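Local coordinates for protein elongation factor G (Thermus thermophilus, PDB 2DY1) that binds GTP and magnesium and probably acts as a translational GTPase that promotes translocation during the elongation phase of protein synthesis on the ribosome, at residues Arg377-Pro389 and Glu422-Ala434. Sequence-based numbering, arbitrary orientation.
Sequences RLPDPNVPVALHP and ELLLWGHGELHLA
Pro-384 lays its ring over one face of the Trp-426 indole, with CB 3.4 Å from the centroid of the six-membered ring in a CH-pi contact. Trp-426 CG stands anti to its carbonyl carbon (chi1 -67°), which brings the indole across the neighbouring strand, where the carbonyl carbon of Asn-382 meets its edge. Pro-381 fits the corner between this tryptophan and His-428: its CG reaches Trp-426 CB at 3.7 Å, while its CA sits over the imidazole face. His-428 NE2 donates to Pro-379 O at 3.0 Å, the oxygen lying in the imidazole plane, the donor standing above the carbonyl plane. With an alanine in place of His-428, Pro-379 O would probably lose this donor and a gap would open beside Pro-381. Strands 383-389 and 423-427 are the central antiparallel pair of the four-stranded sheet of domain III, and a classic beta bulge sets Asn-382 and Val-383 opposite Gly-427. On the face bearing Val-383 and Val-385, Leu-433 of helix 430-442 lowers CD1 between them, 3.6 Å from Val-383 CG1 and 3.8 Å from Val-385 CG1. Farther along, Leu-387 lays CD2 against Leu-425 CB at 3.7 Å, and Phe-449 of strand 447-450 touches Val-385, Leu-387 and Leu-433.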
loop_
_atom_site.group_PDB
_atom_site.type_symbol
_atom_site.label_atom_id
_atom_site.label_comp_id
_atom_site.label_asym_id
_atom_site.label_seq_id
_atom_site.Cartn_x
_atom_site.Cartn_y
_atom_site.Cartn_z
ATOM N N ARG A 377 6.027 -6.694 -1.655
ATOM C CA ARG A 377 5.944 -6.248 -0.276
ATOM C C ARG A 377 5.039 -5.021 -0.176
ATOM O O ARG A 377 5.055 -4.182 -1.063
ATOM C CB ARG A 377 7.349 -5.869 0.201
ATOM C CG ARG A 377 7.493 -5.555 1.679
ATOM C CD ARG A 377 8.877 -4.967 1.947
ATOM N NE ARG A 377 8.993 -3.661 1.315
ATOM C CZ ARG A 377 8.645 -2.524 1.909
ATOM N NH1 ARG A 377 8.176 -2.534 3.157
ATOM N NH2 ARG A 377 8.732 -1.384 1.246
ATOM N N LEU A 378 4.237 -4.937 0.884
ATOM C CA LEU A 378 3.420 -3.747 1.101
ATOM C C LEU A 378 4.162 -2.841 2.091
ATOM O O LEU A 378 4.653 -3.305 3.124
ATOM C CB LEU A 378 2.058 -4.099 1.701
ATOM C CG LEU A 378 1.112 -4.984 0.889
ATOM C CD1 LEU A 378 -0.235 -4.981 1.573
ATOM C CD2 LEU A 378 0.963 -4.463 -0.529
ATOM N N PRO A 379 4.291 -1.542 1.769
ATOM C CA PRO A 379 4.969 -0.604 2.667
ATOM C C PRO A 379 4.077 -0.493 3.903
ATOM O O PRO A 379 2.868 -0.609 3.787
ATOM C CB PRO A 379 4.973 0.705 1.875
ATOM C CG PRO A 379 4.785 0.273 0.433
ATOM C CD PRO A 379 3.821 -0.873 0.548
ATOM N N ASP A 380 4.646 -0.283 5.083
ATOM C CA ASP A 380 3.791 -0.168 6.270
ATOM C C ASP A 380 2.903 1.078 6.170
ATOM O O ASP A 380 3.325 2.107 5.632
ATOM C CB ASP A 380 4.616 0.014 7.543
ATOM C CG ASP A 380 5.278 -1.259 8.019
ATOM O OD1 ASP A 380 4.679 -2.346 7.869
ATOM O OD2 ASP A 380 6.399 -1.151 8.573
ATOM N N PRO A 381 1.669 1.005 6.699
ATOM C CA PRO A 381 0.781 2.176 6.659
ATOM C C PRO A 381 1.386 3.196 7.631
ATOM O O PRO A 381 1.907 2.818 8.684
ATOM C CB PRO A 381 -0.553 1.626 7.144
ATOM C CG PRO A 381 -0.171 0.445 8.025
ATOM C CD PRO A 381 1.006 -0.170 7.298
ATOM N N ASN A 382 1.287 4.480 7.307
ATOM C CA ASN A 382 1.922 5.492 8.143
ATOM C C ASN A 382 1.017 6.588 8.660
ATOM O O ASN A 382 1.519 7.546 9.246
ATOM C CB ASN A 382 3.051 6.131 7.352
ATOM C CG ASN A 382 2.542 6.899 6.145
ATOM O OD1 ASN A 382 1.696 6.406 5.386
ATOM N ND2 ASN A 382 3.054 8.108 5.957
ATOM N N VAL A 383 -0.288 6.464 8.435
ATOM C CA VAL A 383 -1.241 7.489 8.893
ATOM C C VAL A 383 -2.082 6.900 10.001
ATOM O O VAL A 383 -2.920 6.026 9.769
ATOM C CB VAL A 383 -2.171 7.946 7.756
ATOM C CG1 VAL A 383 -3.122 9.016 8.276
ATOM C CG2 VAL A 383 -1.343 8.483 6.597
ATOM N N PRO A 384 -1.886 7.390 11.230
ATOM C CA PRO A 384 -2.648 6.851 12.347
ATOM C C PRO A 384 -3.832 7.668 12.818
ATOM O O PRO A 384 -3.806 8.893 12.774
ATOM C CB PRO A 384 -1.598 6.779 13.438
ATOM C CG PRO A 384 -0.893 8.099 13.237
ATOM C CD PRO A 384 -0.797 8.263 11.718
ATOM N N VAL A 385 -4.863 6.959 13.250
ATOM C CA VAL A 385 -6.022 7.597 13.871
ATOM C C VAL A 385 -6.394 6.723 15.063
ATOM O O VAL A 385 -6.147 5.522 15.063
ATOM C CB VAL A 385 -7.272 7.722 12.930
ATOM C CG1 VAL A 385 -6.994 8.704 11.794
ATOM C CG2 VAL A 385 -7.679 6.369 12.390
ATOM N N ALA A 386 -6.954 7.319 16.117
ATOM C CA ALA A 386 -7.405 6.520 17.246
ATOM C C ALA A 386 -8.867 6.202 16.936
ATOM O O ALA A 386 -9.601 7.070 16.472
ATOM C CB ALA A 386 -7.289 7.318 18.552
ATOM N N LEU A 387 -9.267 4.950 17.163
ATOM C CA LEU A 387 -10.621 4.468 16.875
ATOM C C LEU A 387 -11.518 4.442 18.090
ATOM O O LEU A 387 -11.094 4.012 19.163
ATOM C CB LEU A 387 -10.587 3.030 16.353
ATOM C CG LEU A 387 -10.075 2.573 14.999
ATOM C CD1 LEU A 387 -10.743 1.226 14.677
ATOM C CD2 LEU A 387 -10.426 3.574 13.953
ATOM N N HIS A 388 -12.771 4.858 17.917
ATOM C CA HIS A 388 -13.734 4.858 19.012
ATOM C C HIS A 388 -15.105 4.358 18.543
ATOM O O HIS A 388 -15.631 4.850 17.552
ATOM C CB HIS A 388 -13.935 6.282 19.532
ATOM C CG HIS A 388 -12.665 7.041 19.743
ATOM N ND1 HIS A 388 -11.991 7.042 20.945
ATOM C CD2 HIS A 388 -11.940 7.818 18.902
ATOM C CE1 HIS A 388 -10.906 7.789 20.838
ATOM N NE2 HIS A 388 -10.852 8.273 19.609
ATOM N N PRO A 389 -15.680 3.352 19.214
ATOM C CA PRO A 389 -17.004 2.933 18.749
ATOM C C PRO A 389 -17.952 4.070 19.134
ATOM O O PRO A 389 -17.769 4.711 20.179
ATOM C CB PRO A 389 -17.281 1.667 19.556
ATOM C CG PRO A 389 -16.469 1.891 20.831
ATOM C CD PRO A 389 -15.188 2.477 20.295
ATOM N N GLU A 422 -4.632 3.936 23.644
ATOM C CA GLU A 422 -5.585 4.002 22.540
ATOM C C GLU A 422 -5.492 2.839 21.557
ATOM O O GLU A 422 -4.453 2.189 21.445
ATOM C CB GLU A 422 -5.403 5.315 21.770
ATOM C CG GLU A 422 -5.629 6.566 22.608
ATOM C CD GLU A 422 -5.668 7.828 21.768
ATOM O OE1 GLU A 422 -4.713 8.067 21.019
ATOM O OE2 GLU A 422 -6.658 8.581 21.864
ATOM N N LEU A 423 -6.601 2.579 20.864
ATOM C CA LEU A 423 -6.654 1.555 19.827
ATOM C C LEU A 423 -6.412 2.345 18.538
ATOM O O LEU A 423 -7.233 3.175 18.141
ATOM C CB LEU A 423 -8.029 0.889 19.789
ATOM C CG LEU A 423 -8.219 -0.123 18.659
ATOM C CD1 LEU A 423 -7.214 -1.267 18.820
ATOM C CD2 LEU A 423 -9.629 -0.643 18.661
ATOM N N LEU A 424 -5.291 2.088 17.876
ATOM C CA LEU A 424 -4.967 2.842 16.676
ATOM C C LEU A 424 -5.163 2.046 15.417
ATOM O O LEU A 424 -4.914 0.845 15.386
ATOM C CB LEU A 424 -3.514 3.310 16.710
ATOM C CG LEU A 424 -3.052 4.164 17.895
ATOM C CD1 LEU A 424 -1.602 4.542 17.675
ATOM C CD2 LEU A 424 -3.938 5.421 18.026
ATOM N N LEU A 425 -5.638 2.736 14.386
ATOM C CA LEU A 425 -5.798 2.146 13.060
ATOM C C LEU A 425 -4.829 2.934 12.178
ATOM O O LEU A 425 -4.848 4.163 12.153
ATOM C CB LEU A 425 -7.215 2.312 12.529
ATOM C CG LEU A 425 -7.438 1.652 11.147
ATOM C CD1 LEU A 425 -7.285 0.138 11.239
ATOM C CD2 LEU A 425 -8.833 1.999 10.654
ATOM N N TRP A 426 -3.940 2.228 11.493
ATOM C CA TRP A 426 -2.972 2.863 10.608
ATOM C C TRP A 426 -3.335 2.571 9.170
ATOM O O TRP A 426 -3.576 1.414 8.815
ATOM C CB TRP A 426 -1.588 2.303 10.839
ATOM C CG TRP A 426 -0.994 2.621 12.147
ATOM C CD1 TRP A 426 -1.178 1.954 13.326
ATOM C CD2 TRP A 426 -0.025 3.633 12.393
ATOM N NE1 TRP A 426 -0.362 2.490 14.293
ATOM C CE2 TRP A 426 0.357 3.522 13.748
ATOM C CE3 TRP A 426 0.562 4.625 11.598
ATOM C CZ2 TRP A 426 1.308 4.367 14.329
ATOM C CZ3 TRP A 426 1.509 5.465 12.171
ATOM C CH2 TRP A 426 1.874 5.329 13.528
ATOM N N GLY A 427 -3.352 3.612 8.342
ATOM C CA GLY A 427 -3.695 3.448 6.940
ATOM C C GLY A 427 -2.713 4.161 6.030
ATOM O O GLY A 427 -1.721 4.738 6.501
ATOM N N HIS A 428 -3.013 4.160 4.735
ATOM C CA HIS A 428 -2.115 4.755 3.755
ATOM C C HIS A 428 -2.479 6.128 3.262
ATOM O O HIS A 428 -1.843 6.646 2.342
ATOM C CB HIS A 428 -1.957 3.784 2.572
ATOM C CG HIS A 428 -1.122 2.583 2.910
ATOM N ND1 HIS A 428 -1.644 1.406 3.407
ATOM C CD2 HIS A 428 0.218 2.411 2.868
ATOM C CE1 HIS A 428 -0.655 0.558 3.648
ATOM N NE2 HIS A 428 0.483 1.146 3.326
ATOM N N GLY A 429 -3.495 6.731 3.872
ATOM C CA GLY A 429 -3.889 8.058 3.450
ATOM C C GLY A 429 -5.247 8.396 4.016
ATOM O O GLY A 429 -5.923 7.542 4.593
ATOM N N GLU A 430 -5.654 9.651 3.841
ATOM C CA GLU A 430 -6.953 10.108 4.317
ATOM C C GLU A 430 -8.102 9.345 3.630
ATOM O O GLU A 430 -9.061 8.926 4.276
ATOM C CB GLU A 430 -7.071 11.634 4.067
ATOM C CG GLU A 430 -8.348 12.242 4.631
ATOM C CD GLU A 430 -8.431 13.766 4.508
ATOM O OE1 GLU A 430 -7.567 14.376 3.850
ATOM O OE2 GLU A 430 -9.386 14.341 5.079
ATOM N N LEU A 431 -8.002 9.162 2.315
ATOM C CA LEU A 431 -9.035 8.453 1.580
ATOM C C LEU A 431 -9.063 7.001 2.010
ATOM O O LEU A 431 -10.141 6.426 2.215
ATOM C CB LEU A 431 -8.791 8.572 0.062
ATOM C CG LEU A 431 -9.712 7.719 -0.822
ATOM C CD1 LEU A 431 -11.176 8.129 -0.641
ATOM C CD2 LEU A 431 -9.292 7.868 -2.270
ATOM N N HIS A 432 -7.886 6.403 2.173
ATOM C CA HIS A 432 -7.853 4.999 2.609
ATOM C C HIS A 432 -8.637 4.839 3.923
ATOM O O HIS A 432 -9.510 3.969 4.037
ATOM C CB HIS A 432 -6.398 4.556 2.797
ATOM C CG HIS A 432 -6.249 3.107 3.157
ATOM N ND1 HIS A 432 -5.165 2.633 3.861
ATOM C CD2 HIS A 432 -7.030 2.031 2.894
ATOM C CE1 HIS A 432 -5.287 1.323 4.021
ATOM N NE2 HIS A 432 -6.409 0.934 3.444
ATOM N N LEU A 433 -8.329 5.679 4.910
ATOM C CA LEU A 433 -8.997 5.587 6.217
ATOM C C LEU A 433 -10.490 5.879 6.118
ATOM O O LEU A 433 -11.304 5.265 6.812
ATOM C CB LEU A 433 -8.308 6.538 7.203
ATOM C CG LEU A 433 -6.910 6.070 7.613
ATOM C CD1 LEU A 433 -6.215 7.194 8.375
ATOM C CD2 LEU A 433 -6.990 4.790 8.464
ATOM N N ALA A 434 -10.873 6.795 5.231
ATOM C CA ALA A 434 -12.289 7.078 5.060
ATOM C C ALA A 434 -12.999 5.822 4.544
ATOM O O ALA A 434 -14.089 5.485 5.003
ATOM C CB ALA A 434 -12.490 8.257 4.061
HETATM O O HOH W 1 -8.875 4.506 20.905
#